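PDB 4WES: nitrogenase molybdenum-iron protein alpha chain from Clostridium pasteurianum, which forms, with the beta chain, the nitrogenase component that reduces dinitrogen to ammonia, carrying the molybdenum-iron-sulfur cofactor and sharing the [8Fe-7S] cluster. Local coordinates for residues A[21-30]-A[431-442]. Sequence-based numbering, arbitrary orientation.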
loop_
_atom_site.group_PDB
_atom_site.type_symbol
_atom_site.label_atom_id
_atom_site.label_comp_id
_atom_site.label_asym_id
_atom_site.label_seq_id
_atom_site.Cartn_x
_atom_site.Cartn_y
_atom_site.Cartn_z
ATOM N N ARG A 21 -32.408 -18.445 33.798
ATOM C CA ARG A 21 -32.522 -17.779 32.499
ATOM C C ARG A 21 -33.954 -17.615 32.014
ATOM O O ARG A 21 -34.239 -16.650 31.284
ATOM C CB ARG A 21 -31.691 -18.498 31.427
ATOM C CG ARG A 21 -30.193 -18.378 31.563
ATOM C CD ARG A 21 -29.691 -16.954 31.314
ATOM N NE ARG A 21 -29.962 -16.515 29.931
ATOM C CZ ARG A 21 -30.182 -15.258 29.583
ATOM N NH1 ARG A 21 -30.439 -14.977 28.323
ATOM N NH2 ARG A 21 -30.232 -14.287 30.501
ATOM N N SER A 22 -34.866 -18.486 32.421
ATOM C CA SER A 22 -36.222 -18.445 31.933
ATOM C C SER A 22 -36.840 -17.077 32.129
ATOM O O SER A 22 -37.534 -16.586 31.261
ATOM C CB SER A 22 -37.077 -19.481 32.649
ATOM O OG SER A 22 -38.403 -19.505 32.166
ATOM N N GLY A 23 -36.595 -16.456 33.280
ATOM C CA GLY A 23 -37.206 -15.169 33.541
ATOM C C GLY A 23 -36.697 -14.026 32.693
ATOM O O GLY A 23 -37.341 -12.980 32.605
ATOM N N HIS A 24 -35.535 -14.201 32.056
ATOM C CA HIS A 24 -34.907 -13.182 31.205
ATOM C C HIS A 24 -35.419 -13.199 29.762
ATOM O O HIS A 24 -34.958 -12.401 28.944
ATOM C CB HIS A 24 -33.398 -13.374 31.222
ATOM C CG HIS A 24 -32.786 -13.140 32.559
ATOM N ND1 HIS A 24 -32.114 -11.973 32.898
ATOM C CD2 HIS A 24 -32.761 -13.919 33.662
ATOM C CE1 HIS A 24 -31.714 -12.051 34.154
ATOM N NE2 HIS A 24 -32.080 -13.231 34.635
ATOM N N ILE A 25 -36.319 -14.127 29.456
ATOM C CA ILE A 25 -36.809 -14.304 28.086
ATOM C C ILE A 25 -38.327 -14.258 28.172
ATOM O O ILE A 25 -38.916 -15.049 28.895
ATOM C CB ILE A 25 -36.345 -15.651 27.497
ATOM C CG1 ILE A 25 -34.842 -15.739 27.497
ATOM C CG2 ILE A 25 -36.886 -15.811 26.079
ATOM C CD1 ILE A 25 -34.327 -17.142 27.300
ATOM N N VAL A 26 -38.952 -13.343 27.445
ATOM C CA VAL A 26 -40.392 -13.246 27.454
ATOM C C VAL A 26 -40.905 -12.993 26.061
ATOM O O VAL A 26 -40.249 -12.345 25.240
ATOM C CB VAL A 26 -40.942 -12.178 28.437
ATOM C CG1 VAL A 26 -40.622 -12.526 29.884
ATOM C CG2 VAL A 26 -40.431 -10.787 28.096
ATOM N N ILE A 27 -42.094 -13.527 25.789
ATOM C CA ILE A 27 -42.764 -13.325 24.509
ATOM C C ILE A 27 -43.966 -12.397 24.723
ATOM O O ILE A 27 -44.815 -12.662 25.568
ATOM C CB ILE A 27 -43.173 -14.675 23.862
ATOM C CG1 ILE A 27 -41.914 -15.533 23.547
ATOM C CG2 ILE A 27 -43.993 -14.438 22.603
ATOM C CD1 ILE A 27 -42.189 -16.974 23.120
ATOM N N LYS A 28 -44.033 -11.302 23.965
ATOM C CA LYS A 28 -45.158 -10.389 23.999
ATOM C C LYS A 28 -46.250 -10.974 23.122
ATOM O O LYS A 28 -45.982 -11.313 21.978
ATOM C CB LYS A 28 -44.745 -9.017 23.435
ATOM C CG LYS A 28 -45.878 -8.017 23.345
ATOM C CD LYS A 28 -45.428 -6.637 22.930
ATOM C CE LYS A 28 -46.617 -5.690 22.903
ATOM N NZ LYS A 28 -46.285 -4.269 22.654
ATOM N N THR A 29 -47.465 -11.040 23.646
ATOM C CA THR A 29 -48.597 -11.545 22.900
ATOM C C THR A 29 -49.813 -10.666 23.063
ATOM O O THR A 29 -49.881 -9.811 23.963
ATOM C CB THR A 29 -48.997 -12.968 23.361
ATOM O OG1 THR A 29 -49.498 -12.917 24.706
ATOM C CG2 THR A 29 -47.809 -13.954 23.269
ATOM N N GLU A 30 -50.803 -10.920 22.220
ATOM C CA GLU A 30 -52.051 -10.202 22.317
ATOM C C GLU A 30 -52.678 -10.456 23.691
ATOM O O GLU A 30 -53.213 -9.538 24.306
ATOM C CB GLU A 30 -52.986 -10.612 21.171
ATOM C CG GLU A 30 -54.148 -9.669 20.912
ATOM C CD GLU A 30 -54.870 -10.003 19.619
ATOM O OE1 GLU A 30 -54.768 -11.213 19.254
ATOM O OE2 GLU A 30 -55.491 -9.050 19.003
ATOM N N MET A 431 -40.804 -2.714 25.316
ATOM C CA MET A 431 -41.806 -3.729 25.014
ATOM C C MET A 431 -43.067 -3.091 24.367
ATOM O O MET A 431 -43.661 -3.656 23.438
ATOM C CB MET A 431 -42.125 -4.509 26.299
ATOM C CG MET A 431 -42.648 -5.926 26.127
ATOM S SD MET A 431 -42.835 -6.621 27.778
ATOM C CE MET A 431 -41.170 -7.075 28.332
ATOM N N LYS A 432 -43.474 -1.926 24.878
ATOM C CA LYS A 432 -44.684 -1.262 24.395
ATOM C C LYS A 432 -44.622 -1.037 22.901
ATOM O O LYS A 432 -45.663 -1.092 22.218
ATOM C CB LYS A 432 -44.924 0.064 25.093
ATOM C CG LYS A 432 -45.844 -0.015 26.293
ATOM C CD LYS A 432 -45.126 0.337 27.582
ATOM C CE LYS A 432 -45.993 0.995 28.639
ATOM N NZ LYS A 432 -45.085 1.499 29.692
ATOM N N GLU A 433 -43.424 -0.772 22.384
ATOM C CA GLU A 433 -43.275 -0.436 20.976
ATOM C C GLU A 433 -43.231 -1.661 20.071
ATOM O O GLU A 433 -43.458 -1.551 18.874
ATOM C CB GLU A 433 -42.005 0.413 20.800
ATOM C CG GLU A 433 -41.846 1.011 19.415
ATOM C CD GLU A 433 -40.974 2.241 19.383
ATOM O OE1 GLU A 433 -40.878 2.930 20.408
ATOM O OE2 GLU A 433 -40.435 2.502 18.296
ATOM N N MET A 434 -42.944 -2.831 20.627
ATOM C CA MET A 434 -42.788 -4.048 19.842
ATOM C C MET A 434 -44.149 -4.636 19.476
ATOM O O MET A 434 -45.155 -4.427 20.145
ATOM C CB MET A 434 -42.005 -5.064 20.643
ATOM C CG MET A 434 -40.580 -4.580 20.880
ATOM S SD MET A 434 -39.565 -5.655 21.918
ATOM C CE MET A 434 -39.399 -7.093 20.874
ATOM N N HIS A 435 -44.197 -5.342 18.371
ATOM C CA HIS A 435 -45.485 -5.891 18.013
ATOM C C HIS A 435 -45.743 -7.244 18.670
ATOM O O HIS A 435 -44.871 -7.856 19.264
ATOM C CB HIS A 435 -45.680 -5.904 16.511
ATOM C CG HIS A 435 -44.820 -6.879 15.795
ATOM N ND1 HIS A 435 -45.091 -8.238 15.793
ATOM C CD2 HIS A 435 -43.771 -6.705 14.960
ATOM C CE1 HIS A 435 -44.204 -8.859 15.026
ATOM N NE2 HIS A 435 -43.388 -7.952 14.516
ATOM N N ASP A 436 -46.995 -7.678 18.604
ATOM C CA ASP A 436 -47.376 -8.935 19.227
ATOM C C ASP A 436 -46.646 -10.100 18.559
ATOM O O ASP A 436 -46.395 -10.067 17.352
ATOM C CB ASP A 436 -48.889 -9.140 19.145
ATOM C CG ASP A 436 -49.657 -8.217 20.084
ATOM O OD1 ASP A 436 -49.037 -7.624 20.992
ATOM O OD2 ASP A 436 -50.903 -8.085 19.916
ATOM N N GLY A 437 -46.281 -11.100 19.362
ATOM C CA GLY A 437 -45.579 -12.286 18.880
ATOM C C GLY A 437 -44.060 -12.220 18.833
ATOM O O GLY A 437 -43.393 -13.128 18.358
ATOM N N THR A 438 -43.519 -11.122 19.353
ATOM C CA THR A 438 -42.083 -10.881 19.399
ATOM C C THR A 438 -41.484 -11.354 20.728
ATOM O O THR A 438 -42.199 -11.572 21.708
ATOM C CB THR A 438 -41.784 -9.386 19.124
ATOM O OG1 THR A 438 -42.392 -8.576 20.122
ATOM C CG2 THR A 438 -42.225 -9.019 17.725
ATOM N N ILE A 439 -40.164 -11.487 20.742
ATOM C CA ILE A 439 -39.477 -11.996 21.896
ATOM C C ILE A 439 -38.423 -11.020 22.389
ATOM O O ILE A 439 -37.737 -10.374 21.600
ATOM C CB ILE A 439 -38.876 -13.395 21.605
ATOM C CG1 ILE A 439 -38.373 -14.140 22.856
ATOM C CG2 ILE A 439 -37.829 -13.340 20.513
ATOM C CD1 ILE A 439 -38.148 -15.609 22.599
ATOM N N LEU A 440 -38.311 -10.950 23.719
ATOM C CA LEU A 440 -37.304 -10.155 24.376
ATOM C C LEU A 440 -36.347 -11.087 25.097
ATOM O O LEU A 440 -36.780 -12.021 25.764
ATOM C CB LEU A 440 -37.961 -9.203 25.372
ATOM C CG LEU A 440 -38.793 -8.113 24.686
ATOM C CD1 LEU A 440 -40.231 -8.515 24.461
ATOM C CD2 LEU A 440 -38.673 -6.745 25.334
ATOM N N ILE A 441 -35.041 -10.792 24.964
ATOM C CA ILE A 441 -34.010 -11.612 25.605
ATOM C C ILE A 441 -33.016 -10.695 26.332
ATOM O O ILE A 441 -32.216 -9.986 25.713
ATOM C CB ILE A 441 -33.233 -12.485 24.597
ATOM C CG1 ILE A 441 -34.182 -13.350 23.744
ATOM C CG2 ILE A 441 -32.238 -13.337 25.366
ATOM C CD1 ILE A 441 -33.475 -14.089 22.623
ATOM N N ASP A 442 -33.050 -10.730 27.651
ATOM C CA ASP A 442 -32.135 -9.966 28.486
ATOM C C ASP A 442 -30.831 -10.733 28.658
ATOM O O ASP A 442 -30.825 -11.933 28.931
ATOM C CB ASP A 442 -32.778 -9.676 29.841
ATOM C CG ASP A 442 -31.871 -8.935 30.777
ATOM O OD1 ASP A 442 -31.622 -7.743 30.486
ATOM O OD2 ASP A 442 -31.407 -9.547 31.760
#
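An antiparallel edge strand completes a mixed sheet here: strand 25-27, from the N-terminal part of the chain, runs alongside strand 439-441, whose other edge bonds to strand 361-367. Val26 and Leu440 form the hydrogen-bonded pair, trading N-H and C=O both ways, and the flanking pairs Ile25-Ile441 and Ile27-Ile439 put their side chains on the opposite face. There CD1 of Ile439 lies 3.7 Å from CG2 of Ile25, the two chains side by side, while helix 5-10 covers Ile25 and Ile441. On the Val26 face, CG2 of Val26 packs 4.0 Å from CB of Leu440.

At one end of the ladder Asp442 is held through its backbone N, its carbonyl O and its carboxylate. The N-H bond from Asp442 to His24 O is almost straight (178°). The carbonyl O of Asp442 takes both NH1 and NH2 of Arg21, at 3.1 and 2.9 Å, in the guanidinium plane; NH1 also salt-bridges Asp448. The Asp442 carboxylate, swung anti to the backbone N (chi1 178°), receives ND1 of His24 on the anti lone pair of OD2 at 2.8 Å, ring and carboxylate nearly coplanar. The other oxygen, OD1, bonds Tyr375; with a bond on each oxygen, the carboxylate has little freedom to turn.

At the far end the backbone of Lys28 bonds Thr438 O and Gly437 N, the latter within the type II turn 435-438. The Lys28 side chain, fully extended from chi1 176° outward, carries its ammonium to the C-terminal end of helix 430-433. There NZ of Lys28 donates to Met434 O and Met431 O, each at 2.8 Å, and Met434 N reaches Met431 O from the opposite face of that carbonyl.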